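Local coordinates for protein Lem22 (Legionella pneumophila subsp. pneumophila ATCC 43290, PDB 5WD9) that is an effector of Legionella, probably delivered into host cells, whose molecular function is not established and which may act by binding other proteins, at residues T6-L11 with R62-I67; E13-Q18 with E36-E41; I19-E24 with L32-N37. All coordinates share one frame; numbering follows the deposited sequence.

Contact 1: residues T6-L11 with R62-I67; sequences TELTRL and RLKIEI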
loop_
_atom_site.group_PDB
_atom_site.type_symbol
_atom_site.label_atom_id
_atom_site.label_comp_id
_atom_site.label_asym_id
_atom_site.label_seq_id
_atom_site.Cartn_x
_atom_site.Cartn_y
_atom_site.Cartn_z
ATOM N N THR A 6 2.206 2.560 15.710
ATOM C CA THR A 6 2.974 3.543 14.959
ATOM C C THR A 6 3.353 3.015 13.587
ATOM O O THR A 6 3.301 3.757 12.601
ATOM C CB THR A 6 4.211 3.942 15.759
ATOM O OG1 THR A 6 3.769 4.470 17.013
ATOM C CG2 THR A 6 5.008 4.997 15.038
ATOM N N GLU A 7 3.753 1.739 13.498
ATOM C CA GLU A 7 4.091 1.167 12.200
ATOM C C GLU A 7 2.890 1.167 11.268
ATOM O O GLU A 7 3.027 1.480 10.078
ATOM C CB GLU A 7 4.658 -0.240 12.359
ATOM C CG GLU A 7 5.995 -0.283 13.091
ATOM C CD GLU A 7 7.181 0.193 12.265
ATOM O OE1 GLU A 7 7.032 0.483 11.059
ATOM O OE2 GLU A 7 8.288 0.276 12.841
ATOM N N LEU A 8 1.704 0.843 11.780
ATOM C CA LEU A 8 0.532 0.831 10.913
ATOM C C LEU A 8 0.103 2.241 10.533
ATOM O O LEU A 8 -0.360 2.464 9.410
ATOM C CB LEU A 8 -0.613 0.050 11.558
ATOM C CG LEU A 8 -0.364 -1.454 11.625
ATOM C CD1 LEU A 8 -1.630 -2.149 12.083
ATOM C CD2 LEU A 8 0.113 -2.011 10.283
ATOM N N THR A 9 0.247 3.206 11.443
ATOM C CA THR A 9 -0.020 4.596 11.098
ATOM C C THR A 9 0.889 5.043 9.961
ATOM O O THR A 9 0.432 5.614 8.967
ATOM C CB THR A 9 0.181 5.479 12.329
ATOM O OG1 THR A 9 -0.774 5.102 13.328
ATOM C CG2 THR A 9 -0.029 6.946 11.986
ATOM N N ARG A 10 2.182 4.753 10.083
ATOM C CA ARG A 10 3.116 5.112 9.027
ATOM C C ARG A 10 2.780 4.402 7.729
ATOM O O ARG A 10 2.835 5.015 6.661
ATOM C CB ARG A 10 4.553 4.789 9.442
ATOM C CG ARG A 10 5.188 5.848 10.339
ATOM C CD ARG A 10 6.648 5.509 10.731
ATOM N NE ARG A 10 7.395 4.925 9.623
ATOM C CZ ARG A 10 8.393 4.061 9.762
ATOM N NH1 ARG A 10 8.799 3.670 10.964
ATOM N NH2 ARG A 10 8.972 3.566 8.689
ATOM N N LEU A 11 2.429 3.113 7.793
ATOM C CA LEU A 11 2.168 2.355 6.576
ATOM C C LEU A 11 0.941 2.900 5.863
ATOM O O LEU A 11 0.952 3.078 4.636
ATOM C CB LEU A 11 1.983 0.870 6.882
ATOM C CG LEU A 11 1.536 0.044 5.668
ATOM C CD1 LEU A 11 2.596 0.014 4.593
ATOM C CD2 LEU A 11 1.144 -1.358 6.096
ATOM N N ARG A 62 -8.827 -0.551 13.253
ATOM C CA ARG A 62 -9.201 0.528 12.347
ATOM C C ARG A 62 -8.139 0.731 11.276
ATOM O O ARG A 62 -8.449 0.870 10.083
ATOM C CB ARG A 62 -9.415 1.812 13.147
ATOM C CG ARG A 62 -9.929 2.954 12.281
ATOM C CD ARG A 62 -9.924 4.293 13.025
ATOM N NE ARG A 62 -10.906 4.349 14.108
ATOM C CZ ARG A 62 -10.637 4.255 15.408
ATOM N NH1 ARG A 62 -9.400 4.098 15.866
ATOM N NH2 ARG A 62 -11.632 4.331 16.266
ATOM N N LEU A 63 -6.874 0.783 11.691
ATOM C CA LEU A 63 -5.801 0.983 10.729
ATOM C C LEU A 63 -5.725 -0.171 9.741
ATOM O O LEU A 63 -5.503 0.054 8.552
ATOM C CB LEU A 63 -4.480 1.204 11.461
ATOM C CG LEU A 63 -4.338 2.579 12.115
ATOM C CD1 LEU A 63 -3.272 2.516 13.184
ATOM C CD2 LEU A 63 -3.975 3.602 11.035
ATOM N N LYS A 64 -5.909 -1.414 10.206
ATOM C CA LYS A 64 -5.858 -2.552 9.288
ATOM C C LYS A 64 -6.950 -2.457 8.237
ATOM O O LYS A 64 -6.720 -2.758 7.063
ATOM C CB LYS A 64 -6.007 -3.863 10.058
ATOM C CG LYS A 64 -4.745 -4.312 10.788
ATOM C CD LYS A 64 -4.967 -5.646 11.513
ATOM C CE LYS A 64 -5.363 -6.748 10.530
ATOM N NZ LYS A 64 -5.505 -8.092 11.195
ATOM N N ILE A 65 -8.149 -2.031 8.629
ATOM C CA ILE A 65 -9.212 -1.881 7.643
ATOM C C ILE A 65 -8.873 -0.777 6.639
ATOM O O ILE A 65 -9.045 -0.944 5.419
ATOM C CB ILE A 65 -10.550 -1.636 8.360
ATOM C CG1 ILE A 65 -10.972 -2.898 9.113
ATOM C CG2 ILE A 65 -11.604 -1.189 7.366
ATOM C CD1 ILE A 65 -12.020 -2.662 10.197
ATOM N N GLU A 66 -8.359 0.358 7.127
ATOM C CA GLU A 66 -7.948 1.436 6.226
ATOM C C GLU A 66 -6.858 0.973 5.269
ATOM O O GLU A 66 -6.895 1.281 4.065
ATOM C CB GLU A 66 -7.465 2.638 7.039
ATOM C CG GLU A 66 -8.572 3.333 7.832
ATOM C CD GLU A 66 -8.047 4.399 8.786
ATOM O OE1 GLU A 66 -6.818 4.557 8.917
ATOM O OE2 GLU A 66 -8.875 5.092 9.424
ATOM N N ILE A 67 -5.896 0.207 5.778
ATOM C CA ILE A 67 -4.797 -0.279 4.957
ATOM C C ILE A 67 -5.313 -1.261 3.924
ATOM O O ILE A 67 -4.865 -1.260 2.776
ATOM C CB ILE A 67 -3.728 -0.919 5.855
ATOM C CG1 ILE A 67 -2.983 0.179 6.611
ATOM C CG2 ILE A 67 -2.738 -1.746 5.027
ATOM C CD1 ILE A 67 -2.276 -0.312 7.824
#

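Contact 2: residues E13-Q18 with E36-E41; sequences EYMEDQ and ENAHTE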
loop_
_atom_site.group_PDB
_atom_site.type_symbol
_atom_site.label_atom_id
_atom_site.label_comp_id
_atom_site.label_asym_id
_atom_site.label_seq_id
_atom_site.Cartn_x
_atom_site.Cartn_y
_atom_site.Cartn_z
ATOM N N GLU A 13 -0.354 5.865 5.894
ATOM C CA GLU A 13 -0.117 7.151 5.266
ATOM C C GLU A 13 0.920 7.053 4.161
ATOM O O GLU A 13 0.813 7.772 3.164
ATOM C CB GLU A 13 0.235 8.185 6.319
ATOM C CG GLU A 13 -0.920 8.381 7.271
ATOM C CD GLU A 13 -0.723 9.527 8.216
ATOM O OE1 GLU A 13 0.231 10.313 8.027
ATOM O OE2 GLU A 13 -1.548 9.636 9.145
ATOM N N TYR A 14 1.895 6.150 4.301
ATOM C CA TYR A 14 2.860 5.907 3.232
ATOM C C TYR A 14 2.151 5.419 1.974
ATOM O O TYR A 14 2.381 5.932 0.879
ATOM C CB TYR A 14 3.881 4.874 3.716
ATOM C CG TYR A 14 4.939 4.525 2.698
ATOM C CD1 TYR A 14 6.172 5.143 2.729
ATOM C CD2 TYR A 14 4.717 3.564 1.718
ATOM C CE1 TYR A 14 7.149 4.822 1.810
ATOM C CE2 TYR A 14 5.692 3.249 0.796
ATOM C CZ TYR A 14 6.894 3.874 0.858
ATOM O OH TYR A 14 7.871 3.562 -0.077
ATOM N N MET A 15 1.269 4.436 2.125
ATOM C CA MET A 15 0.558 3.900 0.968
ATOM C C MET A 15 -0.334 4.951 0.335
ATOM O O MET A 15 -0.384 5.071 -0.893
ATOM C CB MET A 15 -0.272 2.686 1.372
ATOM C CG MET A 15 0.559 1.468 1.747
ATOM S SD MET A 15 -0.476 0.064 2.217
ATOM C CE MET A 15 -0.975 -0.526 0.593
ATOM N N GLU A 16 -1.058 5.717 1.156
ATOM C CA GLU A 16 -1.926 6.753 0.611
ATOM C C GLU A 16 -1.112 7.775 -0.171
ATOM O O GLU A 16 -1.504 8.184 -1.271
ATOM C CB GLU A 16 -2.712 7.420 1.739
ATOM C CG GLU A 16 -3.759 8.406 1.257
ATOM C CD GLU A 16 -4.796 8.708 2.317
ATOM O OE1 GLU A 16 -5.088 7.813 3.143
ATOM O OE2 GLU A 16 -5.311 9.845 2.326
ATOM N N ASP A 17 0.041 8.169 0.369
ATOM C CA ASP A 17 0.914 9.132 -0.289
ATOM C C ASP A 17 1.426 8.592 -1.617
ATOM O O ASP A 17 1.418 9.296 -2.628
ATOM C CB ASP A 17 2.085 9.446 0.642
ATOM C CG ASP A 17 3.077 10.388 0.033
ATOM O OD1 ASP A 17 2.808 11.603 0.063
ATOM O OD2 ASP A 17 4.124 9.925 -0.471
ATOM N N GLN A 18 1.895 7.347 -1.633
ATOM C CA GLN A 18 2.430 6.791 -2.872
ATOM C C GLN A 18 1.342 6.574 -3.914
ATOM O O GLN A 18 1.568 6.806 -5.103
ATOM C CB GLN A 18 3.173 5.495 -2.575
ATOM C CG GLN A 18 4.368 5.662 -1.636
ATOM C CD GLN A 18 5.457 6.528 -2.244
ATOM O OE1 GLN A 18 6.213 6.062 -3.096
ATOM N NE2 GLN A 18 5.545 7.781 -1.812
ATOM N N GLU A 36 4.741 0.340 -6.820
ATOM C CA GLU A 36 5.579 -0.724 -6.288
ATOM C C GLU A 36 6.109 -0.364 -4.915
ATOM O O GLU A 36 6.279 -1.252 -4.076
ATOM C CB GLU A 36 6.706 -1.066 -7.262
ATOM C CG GLU A 36 6.240 -1.909 -8.462
ATOM C CD GLU A 36 5.664 -3.292 -8.102
ATOM O OE1 GLU A 36 5.687 -3.709 -6.920
ATOM O OE2 GLU A 36 5.168 -3.975 -9.026
ATOM N N ASN A 37 6.377 0.917 -4.656
ATOM C CA ASN A 37 6.768 1.324 -3.308
ATOM C C ASN A 37 5.664 1.012 -2.313
ATOM O O ASN A 37 5.926 0.465 -1.238
ATOM C CB ASN A 37 7.065 2.819 -3.262
ATOM C CG ASN A 37 8.375 3.183 -3.887
ATOM O OD1 ASN A 37 9.250 2.343 -4.121
ATOM N ND2 ASN A 37 8.518 4.460 -4.175
ATOM N N ALA A 38 4.420 1.360 -2.652
ATOM C CA ALA A 38 3.296 1.011 -1.787
ATOM C C ALA A 38 3.229 -0.492 -1.580
ATOM O O ALA A 38 2.996 -0.969 -0.464
ATOM C CB ALA A 38 1.982 1.509 -2.390
ATOM N N HIS A 39 3.454 -1.257 -2.639
ATOM C CA HIS A 39 3.402 -2.706 -2.550
ATOM C C HIS A 39 4.483 -3.240 -1.621
ATOM O O HIS A 39 4.215 -4.085 -0.752
ATOM C CB HIS A 39 3.570 -3.294 -3.953
ATOM C CG HIS A 39 3.364 -4.769 -4.010
ATOM N ND1 HIS A 39 4.307 -5.674 -3.580
ATOM C CD2 HIS A 39 2.295 -5.500 -4.410
ATOM C CE1 HIS A 39 3.836 -6.903 -3.735
ATOM N NE2 HIS A 39 2.617 -6.821 -4.235
ATOM N N THR A 40 5.725 -2.790 -1.828
ATOM C CA THR A 40 6.841 -3.254 -1.020
ATOM C C THR A 40 6.591 -2.962 0.446
ATOM O O THR A 40 6.787 -3.823 1.311
ATOM C CB THR A 40 8.119 -2.557 -1.470
ATOM O OG1 THR A 40 8.356 -2.883 -2.847
ATOM C CG2 THR A 40 9.308 -3.008 -0.617
ATOM N N GLU A 41 6.190 -1.732 0.758
ATOM C CA GLU A 41 6.041 -1.358 2.147
ATOM C C GLU A 41 4.933 -2.161 2.800
ATOM O O GLU A 41 5.079 -2.626 3.931
ATOM C CB GLU A 41 5.759 0.134 2.246
ATOM C CG GLU A 41 6.125 0.731 3.591
ATOM C CD GLU A 41 7.608 0.695 3.919
ATOM O OE1 GLU A 41 8.427 0.402 3.022
ATOM O OE2 GLU A 41 7.955 0.941 5.078
HETATM O O HOH W 1 8.836 0.878 0.365
#

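Contact 3: residues I19-E24 with L32-N37; sequences IAKAKE and LKFLEN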
loop_
_atom_site.group_PDB
_atom_site.type_symbol
_atom_site.label_atom_id
_atom_site.label_comp_id
_atom_site.label_asym_id
_atom_site.label_seq_id
_atom_site.Cartn_x
_atom_site.Cartn_y
_atom_site.Cartn_z
ATOM N N ILE A 19 0.159 6.140 -3.492
ATOM C CA ILE A 19 -0.942 5.953 -4.429
ATOM C C ILE A 19 -1.338 7.289 -5.041
ATOM O O ILE A 19 -1.579 7.392 -6.252
ATOM C CB ILE A 19 -2.120 5.257 -3.721
ATOM C CG1 ILE A 19 -1.768 3.795 -3.460
ATOM C CG2 ILE A 19 -3.419 5.402 -4.536
ATOM C CD1 ILE A 19 -2.674 3.092 -2.440
ATOM N N ALA A 20 -1.367 8.343 -4.223
ATOM C CA ALA A 20 -1.691 9.670 -4.738
ATOM C C ALA A 20 -0.647 10.133 -5.748
ATOM O O ALA A 20 -0.988 10.669 -6.812
ATOM C CB ALA A 20 -1.829 10.655 -3.578
ATOM N N LYS A 21 0.632 9.905 -5.455
ATOM C CA LYS A 21 1.675 10.323 -6.388
ATOM C C LYS A 21 1.630 9.507 -7.672
ATOM O O LYS A 21 1.913 10.035 -8.758
ATOM C CB LYS A 21 3.040 10.211 -5.718
ATOM C CG LYS A 21 3.242 11.288 -4.664
ATOM C CD LYS A 21 4.415 11.028 -3.754
ATOM C CE LYS A 21 4.603 12.202 -2.809
ATOM N NZ LYS A 21 5.550 11.812 -1.740
ATOM N N ALA A 22 1.291 8.222 -7.574
ATOM C CA ALA A 22 1.093 7.417 -8.775
ATOM C C ALA A 22 0.021 8.024 -9.666
ATOM O O ALA A 22 0.218 8.176 -10.876
ATOM C CB ALA A 22 0.693 6.005 -8.374
ATOM N N LYS A 23 -1.124 8.382 -9.084
ATOM C CA LYS A 23 -2.207 8.956 -9.877
ATOM C C LYS A 23 -1.834 10.284 -10.519
ATOM O O LYS A 23 -2.436 10.655 -11.535
ATOM C CB LYS A 23 -3.454 9.114 -9.019
ATOM C CG LYS A 23 -4.031 7.812 -8.539
ATOM C CD LYS A 23 -5.141 8.093 -7.567
ATOM C CE LYS A 23 -5.791 6.826 -7.110
ATOM N NZ LYS A 23 -6.789 7.125 -6.048
ATOM N N GLU A 24 -0.857 11.004 -9.983
ATOM C CA GLU A 24 -0.440 12.279 -10.561
ATOM C C GLU A 24 0.784 12.165 -11.464
ATOM O O GLU A 24 1.205 13.169 -12.050
ATOM C CB GLU A 24 -0.198 13.299 -9.450
ATOM C CG GLU A 24 -1.440 13.579 -8.628
ATOM C CD GLU A 24 -1.136 14.377 -7.381
ATOM O OE1 GLU A 24 -2.055 14.578 -6.557
ATOM O OE2 GLU A 24 0.029 14.800 -7.225
ATOM N N LEU A 32 4.452 3.322 -11.932
ATOM C CA LEU A 32 4.780 1.996 -11.437
ATOM C C LEU A 32 5.705 2.064 -10.238
ATOM O O LEU A 32 5.534 1.300 -9.286
ATOM C CB LEU A 32 5.402 1.139 -12.537
ATOM C CG LEU A 32 5.636 -0.317 -12.103
ATOM C CD1 LEU A 32 4.342 -1.002 -11.664
ATOM C CD2 LEU A 32 6.331 -1.106 -13.208
ATOM N N LYS A 33 6.673 2.981 -10.246
ATOM C CA LYS A 33 7.591 3.052 -9.122
ATOM C C LYS A 33 6.850 3.400 -7.836
ATOM O O LYS A 33 7.103 2.796 -6.792
ATOM C CB LYS A 33 8.696 4.067 -9.402
ATOM C CG LYS A 33 9.745 4.108 -8.304
ATOM C CD LYS A 33 10.766 2.982 -8.473
ATOM C CE LYS A 33 10.920 2.158 -7.191
ATOM N NZ LYS A 33 9.674 1.422 -6.815
ATOM N N PHE A 34 5.918 4.354 -7.888
ATOM C CA PHE A 34 5.162 4.710 -6.688
ATOM C C PHE A 34 4.283 3.553 -6.230
ATOM O O PHE A 34 4.191 3.267 -5.025
ATOM C CB PHE A 34 4.304 5.948 -6.952
ATOM C CG PHE A 34 5.091 7.217 -7.075
ATOM C CD1 PHE A 34 5.889 7.659 -6.024
ATOM C CD2 PHE A 34 5.038 7.974 -8.237
ATOM C CE1 PHE A 34 6.617 8.826 -6.127
ATOM C CE2 PHE A 34 5.763 9.146 -8.342
ATOM C CZ PHE A 34 6.547 9.571 -7.283
ATOM N N LEU A 35 3.616 2.883 -7.173
ATOM C CA LEU A 35 2.758 1.763 -6.810
ATOM C C LEU A 35 3.568 0.609 -6.243
ATOM O O LEU A 35 3.144 -0.039 -5.276
ATOM C CB LEU A 35 1.939 1.326 -8.027
ATOM C CG LEU A 35 0.928 2.382 -8.489
ATOM C CD1 LEU A 35 0.329 1.962 -9.823
ATOM C CD2 LEU A 35 -0.164 2.579 -7.455
ATOM N N GLU A 36 4.741 0.340 -6.820
ATOM C CA GLU A 36 5.579 -0.724 -6.288
ATOM C C GLU A 36 6.109 -0.364 -4.915
ATOM O O GLU A 36 6.279 -1.252 -4.076
ATOM C CB GLU A 36 6.706 -1.066 -7.262
ATOM C CG GLU A 36 6.240 -1.909 -8.462
ATOM C CD GLU A 36 5.664 -3.292 -8.102
ATOM O OE1 GLU A 36 5.687 -3.709 -6.920
ATOM O OE2 GLU A 36 5.168 -3.975 -9.026
ATOM N N ASN A 37 6.377 0.917 -4.656
ATOM C CA ASN A 37 6.768 1.324 -3.308
ATOM C C ASN A 37 5.664 1.012 -2.313
ATOM O O ASN A 37 5.926 0.465 -1.238
ATOM C CB ASN A 37 7.065 2.819 -3.262
ATOM C CG ASN A 37 8.375 3.183 -3.887
ATOM O OD1 ASN A 37 9.250 2.343 -4.121
ATOM N ND2 ASN A 37 8.518 4.460 -4.175
#

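Contact 1: residues T6-L11 with R62-I67
Leu8 lies against three residues of the neighbouring helix at once, spreading its carbon atoms along a groove made by Leu63, Lys64 and Ile67. Its CB meets the end of Leu63, 4.0 Å from CD1 of that residue, while the two methyl groups further out divide the remaining work. Leu8 CD1 rests on the aliphatic part of Lys64, 4.0 Å from CG, and the lysine chain then carries its amine away from the interface. Leu8 CD2 comes within 3.8 Å of Ile67 CD1, the two side chains crossing at about a right angle.

Ile67 is the other shared element. Its CG1 branch stands opposite the carbonyl carbon (chi1 -73°) and continues extended (chi2 160°), and together these torsions bring CD1 to both Leu8 and Leu11, a turn apart. There the methyl sits 3.7 Å from Leu8 O and 4.0 Å from CD2 of Leu11. At the border Thr9 OG1 lies 3.6 Å from Leu63 CD1, an apolar contact with a methyl; the hydroxyl's polar partner is the backbone oxygen of Val5 in its own helix.

The segment axes approach to 9.7 Å, a spacing filled by branched aliphatic side chains, and they run in the same general direction at 26° to each other. Helix 28-52 closes the third side: Leu49 touches Leu8, Met46 touches Leu11 and His42 touches Ile67. Leu8, Leu11 and Ile67 thus share a common interior, with Leu63 at its border. Such an arrangement, in which the first and third helices run roughly parallel and the second, running back, packs against both, is characteristic of an up-down-up three-helix bundle.

Contact 2: residues E13-Q18 with E36-E41
The ring of Tyr14 is held between two side chains, with Gln18 CG over one face and Glu41 CG over the opposite one, each displaced toward the rim. Along the edge runs the backbone of the partner helix, where the carbonyl carbon of Asn37 lies in the ring plane. Glu41 makes a CH-pi contact, its CG 3.9 Å from the ring centroid, and its CB approaches Tyr14 CE2 to 3.4 Å. A bend at chi2 (65°) folds the carboxylate back over the same face of the ring, the two planes standing 36° apart.

This fold of the glutamate chain gives the polar end of the tyrosine a bridged partner. One water is linked to Tyr14 OH at 2.9 Å and donates to Glu41 OE1 at 2.7 Å; its third link, to Asn37 O, is weak. The phenol and the carboxylate therefore share a single solvent molecule.

On the other side of the ring, Gln18 and Asn37 join their amides directly. Asn37 ND2 donates to Gln18 OE1 over 3.0 Å in a nearly straight bond, with the acceptor close to the asparagine's amide plane and the donor tilted from the glutamine's carbonyl plane. Both ends of this pair are fixed again: Gln18 NE2 donates to Asp17 OD2, while Asn37 OD1 receives Lys33 NZ, so neither amide can flip without losing bonds.

On the buried side apolar carbons meet. Ala38 CB lies 4.2 Å from Gln18 CB, and Met15 CG 4.1 Å from Ala38 O; Met15 SD packs on Ile67, and the side chain also touches His42. A small residue where the backbones come closest, at Met15 and Ala38, suits close antiparallel helix packing (axes 8.8 Å apart, 165°), here between the first two helices of a three-helix bundle.

Contact 3: residues I19-E24 with L32-N37
With chi1 near -72° in both Lys21 and Phe34, each side chain leaves its helix with CG placed opposite its own carbonyl carbon, and the two meet at about a right angle. Rotation about chi2 then turns a face of the phenylalanine ring onto the lysine. Lys21 CB stands almost exactly over the ring centre, 3.6 Å from the Phe34 centroid and only 2° off the normal, a centred CH-pi contact. All six ring carbons are consequently at similar distances from that one methylene. Beyond CG the lysine chain is extended and passes across the rim, Lys21 CD coming to 3.9 Å from Phe34 CE1, and its amine continues to a salt bridge with Asp17. The backbone also borders the ring: Phe34 CD2 lies 3.8 Å from the carbonyl carbon Lys21 C.

These segments belong to an antiparallel helical hairpin, helices 4-24 and 28-52 joined by a short connection and packed with their axes 8.0 Å apart at an angle of 165°. Such closeness fits the small residue at its middle. Ala22 presents its methyl to two consecutive residues of the other helix, 3.9 Å from Phe34 CB and 3.6 Å from Leu35 CG, with Leu35 CD2 equally near. The alanine thus sits in the notch between an outward aromatic and an inward leucine.

Leu35 has its CG beside its own backbone N, and its CD2 branch reaches toward helix 4-24. A looser contact extends from Leu35 CD2 to Ile19 CG1 at 4.5 Å, on the buried side of the hairpin. Phe34 also touches Gln18 one turn earlier in helix 4-24, while Leu32, turned from this interface, packs on Cys81 and Ile85 of helix 58-87.

From the N terminus, helix 4-24 supplies the first partner of contacts 1, 2 and 3 in turn. The chain then reverses into helix 28-52, which meets it first in contact 3, closing the shortest loop. Contact 2 closes a wider loop over the same connection and shares Glu36 and Asn37 with contact 3; the two also touch through Gln18 and Phe34. Helix 58-87 returns to the start in contact 1, whose loop encloses both others. Contact 1 touches contact 2 through Leu11 with Glu41 and Ile67 with Met15, but its centre lies about 18 Å from that of contact 3, on the opposite side of the chain's centre.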